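Local coordinates for thioredoxin-like fold domain-containing protein (Enterococcus faecalis, PDB 1Z6M) that is of unknown function but adopts a thioredoxin-like fold with a CxxC pattern at a helix start, consistent with a thiol-disulfide redox role, at residues Y85-Y88 with S89-E92. Sequence-based numbering, arbitrary orientation.
Sequences YIDY and SAPE
Asp87 and Ala90 close a type I beta turn, with Tyr88 and Ser89 as its two central residues and Ala90 N donating to Asp87 O over 3.1 Å at an N-H...O angle of 163°.

The Asp87 side chain folds back over the same corner. With CG anti to the backbone N (chi1 -175°), its carboxylate faces Ser89, and OD1 accepts two bonds from that residue. The hydroxyl gives the shorter one, Ser89 OG to Asp87 OD1 at 2.6 Å, approaching on the syn side and modestly tilted from the carboxylate plane. Ser89 N reaches Asp87 OD1 at 3.0 Å, coming from farther above the same face; its N-H...O angle is 140°, more bent than the turn bond. An aspartate at the first turn position whose carboxylate accepts the N-H two residues on forms an Asx turn, here superimposed on the beta turn. Pairing both donors with one oxygen should restrict rotation of the carboxylate about chi2; its other oxygen, Asp87 OD2, lies 3.8 Å from Ala90 CB.

The turn lies in the loop between helix 77-83 and helix 91-103 of the thioredoxin-like fold, at the protein surface. Ala90 is the N-cap residue, and Pro91 opens the second helix. The Tyr88 side chain leaves the turn with CB still 3.5 Å from Ser89 N, and Ile86 CG2 sits 3.7 Å above one face of the Tyr88 ring, offset toward the rim. Tyr88 and Pro91 both touch Leu20 of strand 20-22, while Ile86 touches Ala94, Leu98 and Met101 along helix 91-103.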
ATOM      1  N   TYR A  85      -1.336  12.120  -5.022  1.00 14.27           N
ATOM      2  CA  TYR A  85      -0.853  12.278  -6.395  1.00 14.85           C
ATOM      3  C   TYR A  85      -1.005  10.987  -7.200  1.00 15.43           C
ATOM      4  O   TYR A  85      -0.467  10.858  -8.300  1.00 17.21           O
ATOM      5  CB  TYR A  85       0.611  12.775  -6.405  1.00 14.52           C
ATOM      6  CG  TYR A  85       0.724  14.222  -5.995  1.00 14.87           C
ATOM      7  CD1 TYR A  85       0.720  14.602  -4.654  1.00 14.81           C
ATOM      8  CD2 TYR A  85       0.810  15.221  -6.962  1.00 14.36           C
ATOM      9  CE1 TYR A  85       0.797  15.940  -4.279  1.00 15.53           C
ATOM     10  CE2 TYR A  85       0.887  16.556  -6.603  1.00 14.82           C
ATOM     11  CZ  TYR A  85       0.876  16.910  -5.259  1.00 14.64           C
ATOM     12  OH  TYR A  85       0.948  18.237  -4.893  1.00 16.52           O
ATOM     13  N   ILE A  86      -1.750  10.035  -6.639  1.00 15.56           N
ATOM     14  CA  ILE A  86      -1.964   8.745  -7.259  1.00 15.69           C
ATOM     15  C   ILE A  86      -3.169   8.802  -8.178  1.00 16.79           C
ATOM     16  O   ILE A  86      -4.267   9.196  -7.768  1.00 17.18           O
ATOM     17  CB  ILE A  86      -2.090   7.630  -6.182  1.00 15.84           C
ATOM     18  CG1 ILE A  86      -0.718   7.385  -5.532  1.00 16.01           C
ATOM     19  CG2 ILE A  86      -2.686   6.345  -6.763  1.00 17.02           C
ATOM     20  CD1 ILE A  86       0.318   6.715  -6.436  1.00 15.92           C
ATOM     21  N   ASP A  87      -2.935   8.412  -9.429  1.00 17.23           N
ATOM     22  CA  ASP A  87      -3.956   8.428 -10.458  1.00 18.38           C
ATOM     23  C   ASP A  87      -4.709   7.113 -10.455  1.00 18.12           C
ATOM     24  O   ASP A  87      -4.292   6.149 -11.095  1.00 18.42           O
ATOM     25  CB  ASP A  87      -3.325   8.667 -11.830  1.00 18.89           C
ATOM     26  CG  ASP A  87      -4.361   8.811 -12.933  1.00 21.13           C
ATOM     27  OD1 ASP A  87      -5.576   8.681 -12.644  1.00 20.56           O
ATOM     28  OD2 ASP A  87      -3.960   9.048 -14.093  1.00 22.93           O
ATOM     29  N   TYR A  88      -5.827   7.077  -9.736  1.00 18.41           N
ATOM     30  CA  TYR A  88      -6.609   5.853  -9.614  1.00 18.47           C
ATOM     31  C   TYR A  88      -7.258   5.396 -10.919  1.00 19.27           C
ATOM     32  O   TYR A  88      -7.664   4.241 -11.028  1.00 20.46           O
ATOM     33  CB  TYR A  88      -7.647   5.953  -8.485  1.00 17.87           C
ATOM     34  CG  TYR A  88      -7.017   5.889  -7.115  1.00 15.63           C
ATOM     35  CD1 TYR A  88      -6.666   7.056  -6.436  1.00 16.08           C
ATOM     36  CD2 TYR A  88      -6.744   4.664  -6.510  1.00 15.29           C
ATOM     37  CE1 TYR A  88      -6.075   7.005  -5.179  1.00 14.35           C
ATOM     38  CE2 TYR A  88      -6.151   4.598  -5.254  1.00 14.66           C
ATOM     39  CZ  TYR A  88      -5.808   5.770  -4.596  1.00 14.07           C
ATOM     40  OH  TYR A  88      -5.226   5.702  -3.350  1.00 13.04           O
ATOM     41  N   SER A  89      -7.322   6.295 -11.906  1.00 19.67           N
ATOM     42  CA  SER A  89      -7.888   5.977 -13.222  0.50 19.36           C
ATOM     43  C   SER A  89      -6.932   5.151 -14.090  1.00 20.11           C
ATOM     44  O   SER A  89      -7.343   4.591 -15.114  1.00 20.45           O
ATOM     45  CB  SER A  89      -8.283   7.261 -13.961  0.50 18.94           C
ATOM     46  OG  SER A  89      -7.151   7.900 -14.527  0.50 18.71           O
ATOM     47  N   ALA A  90      -5.662   5.087 -13.690  1.00 19.77           N
ATOM     48  CA  ALA A  90      -4.628   4.409 -14.479  1.00 19.70           C
ATOM     49  C   ALA A  90      -3.767   3.519 -13.571  1.00 19.74           C
ATOM     50  O   ALA A  90      -2.655   3.904 -13.202  1.00 19.04           O
ATOM     51  CB  ALA A  90      -3.759   5.431 -15.194  1.00 19.84           C
ATOM     52  N   PRO A  91      -4.284   2.330 -13.198  1.00 20.16           N
ATOM     53  CA  PRO A  91      -3.642   1.502 -12.163  1.00 20.52           C
ATOM     54  C   PRO A  91      -2.198   1.104 -12.441  1.00 20.70           C
ATOM     55  O   PRO A  91      -1.370   1.178 -11.535  1.00 20.12           O
ATOM     56  CB  PRO A  91      -4.541   0.261 -12.107  1.00 20.98           C
ATOM     57  CG  PRO A  91      -5.868   0.760 -12.591  1.00 20.95           C
ATOM     58  CD  PRO A  91      -5.513   1.694 -13.705  1.00 20.72           C
ATOM     59  N   GLU A  92      -1.895   0.682 -13.668  1.00 21.29           N
ATOM     60  CA  GLU A  92      -0.522   0.332 -14.043  1.00 21.77           C
ATOM     61  C   GLU A  92       0.440   1.520 -13.884  1.00 20.77           C
ATOM     62  O   GLU A  92       1.564   1.368 -13.380  1.00 21.21           O
ATOM     63  CB  GLU A  92      -0.460  -0.291 -15.451  1.00 22.76           C
ATOM     64  CG  GLU A  92      -0.960   0.590 -16.615  1.00 26.12           C
ATOM     65  CD  GLU A  92      -2.435   0.969 -16.505  1.00 29.44           C
ATOM     66  OE1 GLU A  92      -2.741   2.176 -16.627  1.00 30.90           O
ATOM     67  OE2 GLU A  92      -3.281   0.072 -16.277  1.00 31.10           O
TER